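Local coordinates for protein ECL CdiI (Enterobacter cloacae subsp. cloacae, PDB 4NTQ) that acts as the immunity protein of a contact-dependent growth inhibition module, binding the toxic RNase domain that CdiA delivers into neighbouring bacteria, at residues E14-Q19 against H33-Y38; H61-V66 against N108-I113; F78-Y83 against V91-I96; E85-Y90 against T131-V136. One frame throughout, in Å; residues are numbered along the deposited sequence.

Interaction 1. Residues E14-Q19 against H33-Y38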
loop_
_atom_site.group_PDB
_atom_site.type_symbol
_atom_site.label_atom_id
_atom_site.label_comp_id
_atom_site.label_asym_id
_atom_site.label_seq_id
_atom_site.Cartn_x
_atom_site.Cartn_y
_atom_site.Cartn_z
ATOM N N GLU B 14 3.075 -16.215 -0.364
ATOM C CA GLU B 14 4.397 -15.719 -0.021
ATOM C C GLU B 14 4.699 -16.110 1.409
ATOM O O GLU B 14 5.253 -15.329 2.175
ATOM C CB GLU B 14 4.494 -14.202 -0.205
ATOM C CG GLU B 14 5.799 -13.761 -0.825
ATOM C CD GLU B 14 6.009 -14.344 -2.211
ATOM O OE1 GLU B 14 5.276 -13.940 -3.140
ATOM O OE2 GLU B 14 6.900 -15.209 -2.372
ATOM N N GLY B 15 4.290 -17.324 1.762
ATOM C CA GLY B 15 4.646 -17.916 3.033
ATOM C C GLY B 15 3.848 -17.448 4.229
ATOM O O GLY B 15 4.249 -17.700 5.361
ATOM N N GLU B 16 2.720 -16.782 3.999
ATOM C CA GLU B 16 1.842 -16.403 5.113
ATOM C C GLU B 16 0.362 -16.265 4.735
ATOM O O GLU B 16 0.017 -16.145 3.557
ATOM C CB GLU B 16 2.336 -15.123 5.792
ATOM C CG GLU B 16 2.291 -13.891 4.927
ATOM C CD GLU B 16 2.174 -12.625 5.755
ATOM O OE1 GLU B 16 1.428 -12.643 6.763
ATOM O OE2 GLU B 16 2.828 -11.621 5.402
ATOM N N LEU B 17 -0.505 -16.294 5.745
ATOM C CA LEU B 17 -1.952 -16.196 5.538
ATOM C C LEU B 17 -2.378 -14.773 5.217
ATOM O O LEU B 17 -2.121 -13.843 5.986
ATOM C CB LEU B 17 -2.714 -16.667 6.777
ATOM C CG LEU B 17 -4.160 -17.147 6.618
ATOM C CD1 LEU B 17 -4.229 -18.427 5.760
ATOM C CD2 LEU B 17 -4.791 -17.389 7.995
ATOM N N VAL B 18 -3.036 -14.602 4.085
ATOM C CA VAL B 18 -3.489 -13.278 3.700
ATOM C C VAL B 18 -4.968 -13.305 3.400
ATOM O O VAL B 18 -5.560 -14.365 3.177
ATOM C CB VAL B 18 -2.727 -12.737 2.484
ATOM C CG1 VAL B 18 -1.206 -12.838 2.713
ATOM C CG2 VAL B 18 -3.142 -13.482 1.227
ATOM N N GLN B 19 -5.564 -12.127 3.419
ATOM C CA GLN B 19 -6.962 -11.963 3.084
ATOM C C GLN B 19 -7.030 -11.313 1.714
ATOM O O GLN B 19 -6.664 -10.129 1.565
ATOM C CB GLN B 19 -7.646 -11.071 4.131
ATOM C CG GLN B 19 -9.067 -10.697 3.794
ATOM C CD GLN B 19 -9.929 -11.913 3.509
ATOM O OE1 GLN B 19 -10.311 -12.644 4.420
ATOM N NE2 GLN B 19 -10.245 -12.131 2.236
ATOM N N HIS B 33 -3.555 -8.201 -1.009
ATOM C CA HIS B 33 -3.408 -9.343 -0.110
ATOM C C HIS B 33 -3.017 -8.822 1.279
ATOM O O HIS B 33 -1.836 -8.582 1.544
ATOM C CB HIS B 33 -2.330 -10.303 -0.619
ATOM C CG HIS B 33 -2.600 -10.855 -1.987
ATOM N ND1 HIS B 33 -1.607 -11.328 -2.818
ATOM C CD2 HIS B 33 -3.764 -11.030 -2.657
ATOM C CE1 HIS B 33 -2.141 -11.756 -3.948
ATOM N NE2 HIS B 33 -3.452 -11.586 -3.875
ATOM N N LEU B 34 -4.006 -8.645 2.155
ATOM C CA LEU B 34 -3.771 -8.087 3.477
ATOM C C LEU B 34 -3.249 -9.172 4.408
ATOM O O LEU B 34 -3.959 -10.139 4.677
ATOM C CB LEU B 34 -5.064 -7.494 4.047
ATOM C CG LEU B 34 -5.427 -6.068 3.626
ATOM C CD1 LEU B 34 -5.570 -5.949 2.119
ATOM C CD2 LEU B 34 -6.702 -5.601 4.325
ATOM N N PRO B 35 -2.000 -9.028 4.889
ATOM C CA PRO B 35 -1.427 -10.052 5.783
ATOM C C PRO B 35 -2.118 -10.061 7.141
ATOM O O PRO B 35 -2.436 -8.996 7.696
ATOM C CB PRO B 35 0.043 -9.620 5.929
ATOM C CG PRO B 35 0.068 -8.186 5.627
ATOM C CD PRO B 35 -1.029 -7.965 4.585
ATOM N N LEU B 36 -2.327 -11.258 7.675
ATOM C CA LEU B 36 -3.105 -11.447 8.895
ATOM C C LEU B 36 -2.258 -11.902 10.084
ATOM O O LEU B 36 -2.790 -12.290 11.130
ATOM C CB LEU B 36 -4.211 -12.484 8.645
ATOM C CG LEU B 36 -5.135 -12.214 7.466
ATOM C CD1 LEU B 36 -6.047 -13.422 7.213
ATOM C CD2 LEU B 36 -5.949 -10.975 7.728
ATOM N N SER B 37 -0.943 -11.900 9.919
ATOM C CA SER B 37 -0.084 -12.485 10.954
ATOM C C SER B 37 -0.096 -11.687 12.268
ATOM O O SER B 37 0.188 -12.228 13.330
ATOM C CB SER B 37 1.346 -12.709 10.440
ATOM O OG SER B 37 1.972 -11.481 10.121
ATOM N N TYR B 38 -0.458 -10.416 12.187
ATOM C CA TYR B 38 -0.494 -9.535 13.357
ATOM C C TYR B 38 -1.908 -8.975 13.570
ATOM O O TYR B 38 -2.457 -9.058 14.663
ATOM C CB TYR B 38 0.526 -8.398 13.191
ATOM C CG TYR B 38 0.629 -7.442 14.364
ATOM C CD1 TYR B 38 1.266 -7.815 15.545
ATOM C CD2 TYR B 38 0.123 -6.155 14.279
ATOM C CE1 TYR B 38 1.373 -6.937 16.613
ATOM C CE2 TYR B 38 0.225 -5.265 15.341
ATOM C CZ TYR B 38 0.848 -5.669 16.499
ATOM O OH TYR B 38 0.945 -4.796 17.538
#
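The carbonyl oxygen of Leu34 takes one hydrogen bond from the facing strand, from Gln19 N, and a lesser CA-H...O contact from Val18 CA. Gln19 N stands 2.8 Å from Leu34 O with an N-H...O angle of 161°, and Val18 CA lies 3.3 Å from Leu34 O. Both belong to the open end of an antiparallel beta hairpin, where the start of strand 16-25 meets the close of strand 28-35. The register is fixed by the return bond, Leu34 N to Gln19 O at 3.1 Å, which makes Gln19 and Leu34 a hydrogen-bonded pair. Val18 and Pro35 form the adjacent non-hydrogen-bonded pair, a position where the proline's missing N-H costs nothing in the pairing. The bonding runs one step past strand 28-35, with Leu36 N 3.1 Å from Leu17 O. Locally the two strands run at 126° to each other, so the end of the hairpin is strongly twisted.

Leu36 turns back over the start of strand 16-25: Leu36 CD2 lies 4.0 Å from Gln19 CB, while CD1 meets Leu17 CG. Gln19 NE2 leads off to bond with the carbonyl oxygen of Gly8. On the face shared by Val18 and Pro35, Val18 CG2 also touches His33 CB at 3.8 Å. Leu34, on the other face, rests on Ile41, Tyr44 and Trp48 of helix 41-58. Glu16 also packs on Gly189 of the CdiA chain. With CG set between the backbone N and the carbonyl carbon (chi1 65°), Glu16 carries its carboxylate to the proline ring: OE2 bonds to the hydroxyl of Tyr69, and Glu16 OE1 lies 3.4 Å from Pro35 CB.

Interaction 2. Residues H61-V66 against N108-I113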
loop_
_atom_site.group_PDB
_atom_site.type_symbol
_atom_site.label_atom_id
_atom_site.label_comp_id
_atom_site.label_asym_id
_atom_site.label_seq_id
_atom_site.Cartn_x
_atom_site.Cartn_y
_atom_site.Cartn_z
ATOM N N HIS B 61 -5.633 14.482 5.899
ATOM C CA HIS B 61 -5.466 13.213 5.211
ATOM C C HIS B 61 -5.827 12.026 6.080
ATOM O O HIS B 61 -5.865 12.133 7.302
ATOM C CB HIS B 61 -4.039 13.052 4.681
ATOM C CG HIS B 61 -2.976 13.262 5.718
ATOM N ND1 HIS B 61 -2.291 14.457 5.853
ATOM C CD2 HIS B 61 -2.479 12.432 6.665
ATOM C CE1 HIS B 61 -1.418 14.348 6.840
ATOM N NE2 HIS B 61 -1.513 13.134 7.351
ATOM N N SER B 62 -6.091 10.892 5.434
ATOM C CA SER B 62 -6.372 9.629 6.122
ATOM C C SER B 62 -5.557 8.504 5.506
ATOM O O SER B 62 -5.772 8.124 4.348
ATOM C CB SER B 62 -7.856 9.276 6.018
ATOM O OG SER B 62 -8.609 10.046 6.937
ATOM N N ALA B 63 -4.613 7.977 6.267
ATOM C CA ALA B 63 -3.815 6.876 5.767
ATOM C C ALA B 63 -4.474 5.575 6.153
ATOM O O ALA B 63 -4.724 5.347 7.348
ATOM C CB ALA B 63 -2.424 6.940 6.331
ATOM N N LEU B 64 -4.753 4.743 5.142
ATOM C CA LEU B 64 -5.359 3.424 5.331
ATOM C C LEU B 64 -4.322 2.338 5.090
ATOM O O LEU B 64 -3.983 2.062 3.939
ATOM C CB LEU B 64 -6.493 3.199 4.323
ATOM C CG LEU B 64 -7.588 4.257 4.232
ATOM C CD1 LEU B 64 -8.599 3.911 3.143
ATOM C CD2 LEU B 64 -8.284 4.408 5.555
ATOM N N ALA B 65 -3.839 1.708 6.157
ATOM C CA ALA B 65 -2.829 0.661 6.028
ATOM C C ALA B 65 -3.429 -0.607 5.417
ATOM O O ALA B 65 -4.526 -1.023 5.783
ATOM C CB ALA B 65 -2.214 0.340 7.381
ATOM N N VAL B 66 -2.716 -1.216 4.478
ATOM C CA VAL B 66 -3.175 -2.487 3.930
ATOM C C VAL B 66 -2.121 -3.573 4.131
ATOM O O VAL B 66 -2.122 -4.614 3.464
ATOM C CB VAL B 66 -3.604 -2.355 2.478
ATOM C CG1 VAL B 66 -4.807 -1.403 2.394
ATOM C CG2 VAL B 66 -2.447 -1.879 1.640
ATOM N N ASN B 108 -0.686 6.069 15.310
ATOM C CA ASN B 108 -0.095 7.336 14.905
ATOM C C ASN B 108 0.127 7.466 13.394
ATOM O O ASN B 108 0.810 8.398 12.956
ATOM C CB ASN B 108 1.243 7.568 15.624
ATOM C CG ASN B 108 1.092 7.747 17.120
ATOM O OD1 ASN B 108 0.063 8.223 17.598
ATOM N ND2 ASN B 108 2.130 7.358 17.875
ATOM N N ILE B 109 -0.431 6.542 12.612
ATOM C CA ILE B 109 -0.152 6.462 11.173
ATOM C C ILE B 109 -0.299 7.790 10.402
ATOM O O ILE B 109 0.435 8.050 9.450
ATOM C CB ILE B 109 -0.996 5.352 10.486
ATOM C CG1 ILE B 109 -0.579 5.160 9.029
ATOM C CG2 ILE B 109 -2.465 5.682 10.534
ATOM C CD1 ILE B 109 -1.324 4.023 8.304
ATOM N N ASN B 110 -1.245 8.627 10.807
ATOM C CA ASN B 110 -1.473 9.857 10.071
ATOM C C ASN B 110 -0.356 10.885 10.270
ATOM O O ASN B 110 -0.188 11.768 9.435
ATOM C CB ASN B 110 -2.863 10.439 10.362
ATOM C CG ASN B 110 -3.956 9.750 9.560
ATOM O OD1 ASN B 110 -3.750 9.388 8.410
ATOM N ND2 ASN B 110 -5.110 9.548 10.174
ATOM N N LYS B 111 0.404 10.747 11.361
ATOM C CA LYS B 111 1.603 11.558 11.596
ATOM C C LYS B 111 2.741 11.186 10.641
ATOM O O LYS B 111 3.635 11.992 10.399
ATOM C CB LYS B 111 2.103 11.419 13.045
ATOM C CG LYS B 111 1.164 11.942 14.124
ATOM C CD LYS B 111 0.875 13.429 13.953
ATOM C CE LYS B 111 2.137 14.281 14.100
ATOM N NZ LYS B 111 1.865 15.747 13.913
ATOM N N PHE B 112 2.711 9.967 10.102
ATOM C CA PHE B 112 3.822 9.484 9.275
ATOM C C PHE B 112 3.624 9.847 7.812
ATOM O O PHE B 112 4.412 9.491 6.948
ATOM C CB PHE B 112 4.028 7.977 9.473
ATOM C CG PHE B 112 4.519 7.621 10.845
ATOM C CD1 PHE B 112 5.846 7.255 11.054
ATOM C CD2 PHE B 112 3.667 7.690 11.937
ATOM C CE1 PHE B 112 6.308 6.942 12.332
ATOM C CE2 PHE B 112 4.116 7.383 13.217
ATOM C CZ PHE B 112 5.445 7.005 13.416
ATOM N N ILE B 113 2.558 10.582 7.562
ATOM C CA ILE B 113 2.169 10.965 6.218
ATOM C C ILE B 113 2.315 12.461 6.130
ATOM O O ILE B 113 1.855 13.170 7.034
ATOM C CB ILE B 113 0.674 10.654 5.989
ATOM C CG1 ILE B 113 0.445 9.138 5.957
ATOM C CG2 ILE B 113 0.167 11.350 4.734
ATOM C CD1 ILE B 113 1.460 8.378 5.109
#
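This is a clasp between an outermost strand of the four-stranded sheet, 61-65, and a 3-10 turn, 109-111, in the long loop between strands 88-97 and 129-132. One asparagine works at both ends, since its side chain and its backbone carbonyl each accept a bond from the strand. Asn110 OD1 receives the amide of Ala63, with Ala63 N at 2.7 Å and lying in the plane of the carboxamide. Two further bonds, from Asn110 ND2 to Glu54 OE1 and to Ser51 OG, fix the rotation of that amide and leave its oxygen turned to the strand. The second bond runs the other way in character, from side chain to backbone: His61 NE2 is 2.8 Å from Asn110 O, with an N-H...O angle of 166°. The acceptor lies in the imidazole plane, and the donor sits on a lone pair of the carbonyl.

His61 holds CG between its backbone N and carbonyl carbon (chi1 53°), which brings the ring over to the loop. Ile113 then covers one ring face in a CH-pi contact, its CG2 standing 3.6 Å from the centroid of the His61 ring and 19° off the normal. Ala63 fills the apolar middle: its CB is 3.7 Å from Ile109 CD1 and 3.6 Å from Ile113 CG1. Farther along, Ile109 CD1 also meets Ala65 CB.

Ser62 and Leu64 point away from the loop, where they meet Leu52 of helix 41-58; the strand pairs by backbone bonds with strand 76-85, whose Tyr83 is touched by Ile113 on the loop side.

Interaction 3. Residues F78-Y83 against V91-I96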
loop_
_atom_site.group_PDB
_atom_site.type_symbol
_atom_site.label_atom_id
_atom_site.label_comp_id
_atom_site.label_asym_id
_atom_site.label_seq_id
_atom_site.Cartn_x
_atom_site.Cartn_y
_atom_site.Cartn_z
ATOM N N PHE B 78 2.376 -1.021 3.389
ATOM C CA PHE B 78 1.678 -0.401 2.271
ATOM C C PHE B 78 0.476 0.343 2.798
ATOM O O PHE B 78 -0.213 -0.135 3.702
ATOM C CB PHE B 78 1.238 -1.433 1.229
ATOM C CG PHE B 78 2.378 -2.076 0.500
ATOM C CD1 PHE B 78 2.885 -1.506 -0.652
ATOM C CD2 PHE B 78 2.948 -3.240 0.977
ATOM C CE1 PHE B 78 3.933 -2.094 -1.323
ATOM C CE2 PHE B 78 4.003 -3.830 0.312
ATOM C CZ PHE B 78 4.498 -3.255 -0.840
ATOM N N THR B 79 0.240 1.529 2.251
ATOM C CA THR B 79 -0.917 2.311 2.632
ATOM C C THR B 79 -1.578 2.898 1.409
ATOM O O THR B 79 -0.950 3.058 0.358
ATOM C CB THR B 79 -0.522 3.493 3.516
ATOM O OG1 THR B 79 0.251 4.412 2.737
ATOM C CG2 THR B 79 0.291 3.028 4.733
ATOM N N TRP B 80 -2.860 3.211 1.552
ATOM C CA TRP B 80 -3.546 4.053 0.592
ATOM C C TRP B 80 -3.924 5.308 1.354
ATOM O O TRP B 80 -4.497 5.226 2.444
ATOM C CB TRP B 80 -4.741 3.323 -0.025
ATOM C CG TRP B 80 -4.251 2.219 -0.962
ATOM C CD1 TRP B 80 -3.733 1.011 -0.596
ATOM C CD2 TRP B 80 -4.164 2.271 -2.398
ATOM N NE1 TRP B 80 -3.353 0.300 -1.712
ATOM C CE2 TRP B 80 -3.611 1.046 -2.828
ATOM C CE3 TRP B 80 -4.511 3.233 -3.362
ATOM C CZ2 TRP B 80 -3.397 0.753 -4.175
ATOM C CZ3 TRP B 80 -4.302 2.940 -4.698
ATOM C CH2 TRP B 80 -3.741 1.712 -5.093
ATOM N N VAL B 81 -3.559 6.460 0.793
ATOM C CA VAL B 81 -3.625 7.731 1.493
ATOM C C VAL B 81 -4.639 8.662 0.854
ATOM O O VAL B 81 -4.580 8.916 -0.353
ATOM C CB VAL B 81 -2.246 8.411 1.476
ATOM C CG1 VAL B 81 -2.336 9.813 2.029
ATOM C CG2 VAL B 81 -1.239 7.574 2.258
ATOM N N LEU B 82 -5.570 9.165 1.663
ATOM C CA LEU B 82 -6.655 10.010 1.165
ATOM C C LEU B 82 -6.365 11.455 1.537
ATOM O O LEU B 82 -6.079 11.755 2.694
ATOM C CB LEU B 82 -7.996 9.582 1.766
ATOM C CG LEU B 82 -8.706 8.354 1.181
ATOM C CD1 LEU B 82 -7.827 7.113 1.137
ATOM C CD2 LEU B 82 -9.958 8.068 1.966
ATOM N N TYR B 83 -6.412 12.351 0.556
ATOM C CA TYR B 83 -6.200 13.756 0.834
ATOM C C TYR B 83 -7.493 14.482 0.541
ATOM O O TYR B 83 -8.045 14.334 -0.536
ATOM C CB TYR B 83 -5.083 14.321 -0.043
ATOM C CG TYR B 83 -3.676 13.884 0.306
ATOM C CD1 TYR B 83 -2.990 14.470 1.370
ATOM C CD2 TYR B 83 -3.006 12.925 -0.463
ATOM C CE1 TYR B 83 -1.691 14.097 1.680
ATOM C CE2 TYR B 83 -1.681 12.535 -0.160
ATOM C CZ TYR B 83 -1.044 13.127 0.918
ATOM O OH TYR B 83 0.238 12.766 1.236
ATOM N N VAL B 91 -6.324 10.177 -3.866
ATOM C CA VAL B 91 -5.868 8.948 -3.267
ATOM C C VAL B 91 -4.556 8.540 -3.902
ATOM O O VAL B 91 -4.421 8.493 -5.136
ATOM C CB VAL B 91 -6.884 7.791 -3.468
ATOM C CG1 VAL B 91 -6.474 6.581 -2.630
ATOM C CG2 VAL B 91 -8.297 8.226 -3.117
ATOM N N GLN B 92 -3.593 8.222 -3.049
ATOM C CA GLN B 92 -2.273 7.832 -3.497
ATOM C C GLN B 92 -1.942 6.534 -2.797
ATOM O O GLN B 92 -2.605 6.164 -1.826
ATOM C CB GLN B 92 -1.247 8.915 -3.157
ATOM C CG GLN B 92 -1.442 10.168 -3.977
ATOM C CD GLN B 92 -0.351 11.206 -3.777
ATOM O OE1 GLN B 92 0.712 10.927 -3.223
ATOM N NE2 GLN B 92 -0.619 12.423 -4.230
ATOM N N ASN B 93 -0.921 5.844 -3.292
ATOM C CA ASN B 93 -0.557 4.539 -2.779
ATOM C C ASN B 93 0.890 4.664 -2.386
ATOM O O ASN B 93 1.766 4.774 -3.245
ATOM C CB ASN B 93 -0.766 3.483 -3.885
ATOM C CG ASN B 93 -0.278 2.084 -3.495
ATOM O OD1 ASN B 93 0.197 1.331 -4.356
ATOM N ND2 ASN B 93 -0.404 1.724 -2.205
ATOM N N ASN B 94 1.141 4.711 -1.083
ATOM C CA ASN B 94 2.474 5.048 -0.586
ATOM C C ASN B 94 2.978 3.969 0.315
ATOM O O ASN B 94 2.214 3.408 1.103
ATOM C CB ASN B 94 2.467 6.401 0.156
ATOM C CG ASN B 94 2.044 7.551 -0.743
ATOM O OD1 ASN B 94 2.117 7.452 -1.973
ATOM N ND2 ASN B 94 1.598 8.647 -0.140
ATOM N N VAL B 95 4.259 3.653 0.179
ATOM C CA VAL B 95 4.915 2.733 1.092
ATOM C C VAL B 95 5.572 3.541 2.192
ATOM O O VAL B 95 6.363 4.445 1.907
ATOM C CB VAL B 95 6.004 1.929 0.392
ATOM C CG1 VAL B 95 6.768 1.105 1.394
ATOM C CG2 VAL B 95 5.404 1.050 -0.667
ATOM N N ILE B 96 5.247 3.225 3.440
ATOM C CA ILE B 96 5.894 3.877 4.562
ATOM C C ILE B 96 7.084 3.068 5.079
ATOM O O ILE B 96 6.911 1.971 5.600
ATOM C CB ILE B 96 4.937 4.071 5.717
ATOM C CG1 ILE B 96 3.671 4.783 5.259
ATOM C CG2 ILE B 96 5.607 4.872 6.790
ATOM C CD1 ILE B 96 2.870 5.328 6.414
#
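Val91, Asn93 and Thr79 lose the most surface in this antiparallel beta hairpin of strands 76-85 and 88-97. Asn93 pairs with Trp80 at a non-hydrogen-bonded position, and its carboxamide lies stacked on the indole with the two planes 7° apart. Asn93 CB sits 3.5 Å from the centroid of the Trp80 six-membered ring, nearly on the normal. Because CG is anti to the backbone N (chi1 174°), the amide reaches across to strand 76-85, over the indole, and Asn93 ND2 comes to 2.9 Å from Thr79 O. That oxygen also accepts from Asn94 N, which approaches from the opposite face of the carbonyl plane. Asn93 OD1 turns to the toxin, bonding to Arg222 of the CdiA chain.

Thr79 returns a double grip on Asn94 O, which takes its amide and its hydroxyl, Thr79 OG1 lying 2.7 Å from Asn94 O. The side chains of Thr79 and Ile96 cross at about a right angle, with Thr79 CG2 3.8 Å from Ile96 CD1. Val91 sends CG1 to the edge of the indole, 3.9 Å from Trp80 CE3, and lies alongside Leu82, whose CD1 is 4.0 Å from Val91 CG1. Val91 CA makes a CA-H...O contact with Val81 O at 3.2 Å.

In the sheet this pair is central: strand 61-65 flanks 76-85, strand 129-132 flanks 88-97, and Trp80 packs on Ile23 and Ile25 of strand 16-25 and Leu32 of strand 28-35.

Interaction 4. Residues E85-Y90 against T131-V136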
loop_
_atom_site.group_PDB
_atom_site.type_symbol
_atom_site.label_atom_id
_atom_site.label_comp_id
_atom_site.label_asym_id
_atom_site.label_seq_id
_atom_site.Cartn_x
_atom_site.Cartn_y
_atom_site.Cartn_z
ATOM N N GLU B 85 -9.776 17.698 -0.274
ATOM C CA GLU B 85 -9.881 19.078 -0.749
ATOM C C GLU B 85 -11.292 19.364 -1.212
ATOM O O GLU B 85 -11.706 18.914 -2.293
ATOM C CB GLU B 85 -8.904 19.349 -1.882
ATOM C CG GLU B 85 -7.473 19.405 -1.420
ATOM C CD GLU B 85 -6.516 19.710 -2.548
ATOM O OE1 GLU B 85 -6.844 20.557 -3.421
ATOM O OE2 GLU B 85 -5.435 19.098 -2.551
ATOM N N ASP B 86 -12.014 20.114 -0.384
ATOM C CA ASP B 86 -13.437 20.362 -0.580
ATOM C C ASP B 86 -14.266 19.066 -0.701
ATOM O O ASP B 86 -14.281 18.278 0.246
ATOM C CB ASP B 86 -13.643 21.336 -1.732
ATOM C CG ASP B 86 -12.864 22.628 -1.532
ATOM O OD1 ASP B 86 -12.409 23.224 -2.536
ATOM O OD2 ASP B 86 -12.693 23.027 -0.360
ATOM N N GLU B 87 -14.938 18.848 -1.835
ATOM C CA GLU B 87 -15.770 17.654 -2.016
ATOM C C GLU B 87 -15.051 16.619 -2.864
ATOM O O GLU B 87 -15.659 15.671 -3.364
ATOM C CB GLU B 87 -17.101 18.010 -2.673
ATOM C CG GLU B 87 -17.976 18.957 -1.859
ATOM C CD GLU B 87 -18.579 18.290 -0.639
ATOM O OE1 GLU B 87 -19.114 17.168 -0.783
ATOM O OE2 GLU B 87 -18.508 18.880 0.463
ATOM N N LYS B 88 -13.748 16.808 -3.030
ATOM C CA LYS B 88 -12.944 15.889 -3.818
ATOM C C LYS B 88 -11.894 15.256 -2.928
ATOM O O LYS B 88 -11.361 15.906 -2.037
ATOM C CB LYS B 88 -12.282 16.616 -4.994
ATOM C CG LYS B 88 -11.526 15.688 -5.944
ATOM C CD LYS B 88 -11.206 16.344 -7.295
ATOM C CE LYS B 88 -12.463 16.573 -8.124
ATOM N NZ LYS B 88 -12.138 17.037 -9.501
ATOM N N VAL B 89 -11.612 13.977 -3.159
ATOM C CA VAL B 89 -10.631 13.251 -2.366
ATOM C C VAL B 89 -9.611 12.624 -3.291
ATOM O O VAL B 89 -9.976 11.824 -4.146
ATOM C CB VAL B 89 -11.278 12.126 -1.541
ATOM C CG1 VAL B 89 -10.240 11.481 -0.636
ATOM C CG2 VAL B 89 -12.437 12.669 -0.706
ATOM N N TYR B 90 -8.340 13.003 -3.135
ATOM C CA TYR B 90 -7.259 12.391 -3.909
ATOM C C TYR B 90 -6.720 11.212 -3.134
ATOM O O TYR B 90 -6.681 11.233 -1.904
ATOM C CB TYR B 90 -6.137 13.392 -4.233
ATOM C CG TYR B 90 -6.641 14.583 -5.016
ATOM C CD1 TYR B 90 -6.809 14.517 -6.400
ATOM C CD2 TYR B 90 -6.994 15.763 -4.365
ATOM C CE1 TYR B 90 -7.310 15.607 -7.115
ATOM C CE2 TYR B 90 -7.490 16.857 -5.068
ATOM C CZ TYR B 90 -7.649 16.771 -6.438
ATOM O OH TYR B 90 -8.142 17.852 -7.123
ATOM N N THR B 131 -11.903 10.296 -5.940
ATOM C CA THR B 131 -13.298 9.989 -5.703
ATOM C C THR B 131 -13.907 11.128 -4.885
ATOM O O THR B 131 -13.182 11.968 -4.366
ATOM C CB THR B 131 -13.456 8.637 -4.975
ATOM O OG1 THR B 131 -14.838 8.322 -4.878
ATOM C CG2 THR B 131 -12.842 8.669 -3.566
ATOM N N ASP B 132 -15.231 11.169 -4.777
ATOM C CA ASP B 132 -15.892 12.293 -4.113
ATOM C C ASP B 132 -15.928 12.096 -2.590
ATOM O O ASP B 132 -15.779 10.982 -2.098
ATOM C CB ASP B 132 -17.303 12.475 -4.662
ATOM C CG ASP B 132 -18.238 11.371 -4.222
ATOM O OD1 ASP B 132 -17.873 10.190 -4.346
ATOM O OD2 ASP B 132 -19.333 11.678 -3.727
ATOM N N LEU B 133 -16.110 13.183 -1.850
ATOM C CA LEU B 133 -16.162 13.122 -0.389
ATOM C C LEU B 133 -17.268 12.208 0.108
ATOM O O LEU B 133 -17.042 11.408 1.019
ATOM C CB LEU B 133 -16.362 14.514 0.202
ATOM C CG LEU B 133 -16.349 14.589 1.723
ATOM C CD1 LEU B 133 -15.077 13.926 2.240
ATOM C CD2 LEU B 133 -16.426 16.045 2.169
ATOM N N ASN B 134 -18.460 12.320 -0.483
ATOM C CA ASN B 134 -19.593 11.499 -0.056
ATOM C C ASN B 134 -19.287 10.008 -0.069
ATOM O O ASN B 134 -19.761 9.258 0.788
ATOM C CB ASN B 134 -20.833 11.760 -0.919
ATOM C CG ASN B 134 -21.603 12.998 -0.486
ATOM O OD1 ASN B 134 -21.587 13.385 0.683
ATOM N ND2 ASN B 134 -22.295 13.615 -1.432
ATOM N N SER B 135 -18.495 9.567 -1.039
ATOM C CA SER B 135 -18.272 8.135 -1.160
ATOM C C SER B 135 -17.327 7.687 -0.040
ATOM O O SER B 135 -17.393 6.549 0.424
ATOM C CB SER B 135 -17.751 7.760 -2.549
ATOM O OG SER B 135 -16.442 8.252 -2.722
ATOM N N VAL B 136 -16.474 8.596 0.419
ATOM C CA VAL B 136 -15.592 8.293 1.543
ATOM C C VAL B 136 -16.371 8.311 2.853
ATOM O O VAL B 136 -16.161 7.473 3.731
ATOM C CB VAL B 136 -14.410 9.269 1.619
ATOM C CG1 VAL B 136 -13.590 9.012 2.880
ATOM C CG2 VAL B 136 -13.538 9.131 0.370
HETATM O O HOH W 1 -19.067 14.226 -2.349
#
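Val89 and Leu133 form the tight side of this contact, and Glu87 with its turn forms the loose one. Val89 has the most surface covered, and its CG2 does much of the touching, lying 3.9 Å from Val136 CG2 and 3.8 Å from Leu133 CA. With CG2 anti to the carbonyl carbon (CG1 at chi1 -175°), the methyl is directed under the first turn of helix 133-144. Leu82 and Phe84 of strand 76-85 back the same valine. The backbones pair here too, with Val89 N 2.8 Å from Thr131 O and a return bond from Thr131 N to Val89 O at an N-H...O angle of 165°.

This is an antiparallel pairing of strands 88-97 and 129-132 that passes directly into a helix N-terminus, with Asp132 as N-cap. The capping bond from Ser135 N to Asp132 OD1 is weak, but Asp132 O accepts from both Ser135 N and Ser135 OG, on the same face of its plane. Ser135 OG itself receives the hydroxyl of Thr131 at 2.7 Å from Thr131 OG1.

Toward solvent the grip slackens. The type II' turn from Glu85 to Lys88 carries Glu87, whose O accepts Leu133 N at 2.9 Å, though the donor stands 59° out of the carbonyl plane. Leu133 CD2 rests on Asp86 O and against the carboxylate of Glu87, an exposed side chain bent at its second torsion. A water bridges Glu87 and Asp132: it gives a hydrogen to Asp132 OD2 at 2.9 Å, accepts from Asn134 N at 2.7 Å, and makes only a weak bond to Glu87 OE1.

Overall arrangement
Interactions 2, 3 and 4 all reach the four-stranded sheet 61-65, 76-85, 88-97, 129-132. Interaction 3 holds its middle, about 8 Å between centres from interaction 2 and about 15 Å from interaction 4. It joins interaction 2 through probable hydrogen bonds, Leu64 N to Trp80 O and Val66 N to Phe78 O, and interaction 4 through another, Tyr83 N to Tyr90 O. Interaction 1 belongs to the other sheet and lies about 30 Å, centre to centre, from interaction 4; it meets interaction 2 where Leu34 CG packs on Val66 O, 3.6 Å away. The CdiA chain touches interactions 1 and 3, whereas interactions 2 and 4 contact no other chain of the assembly.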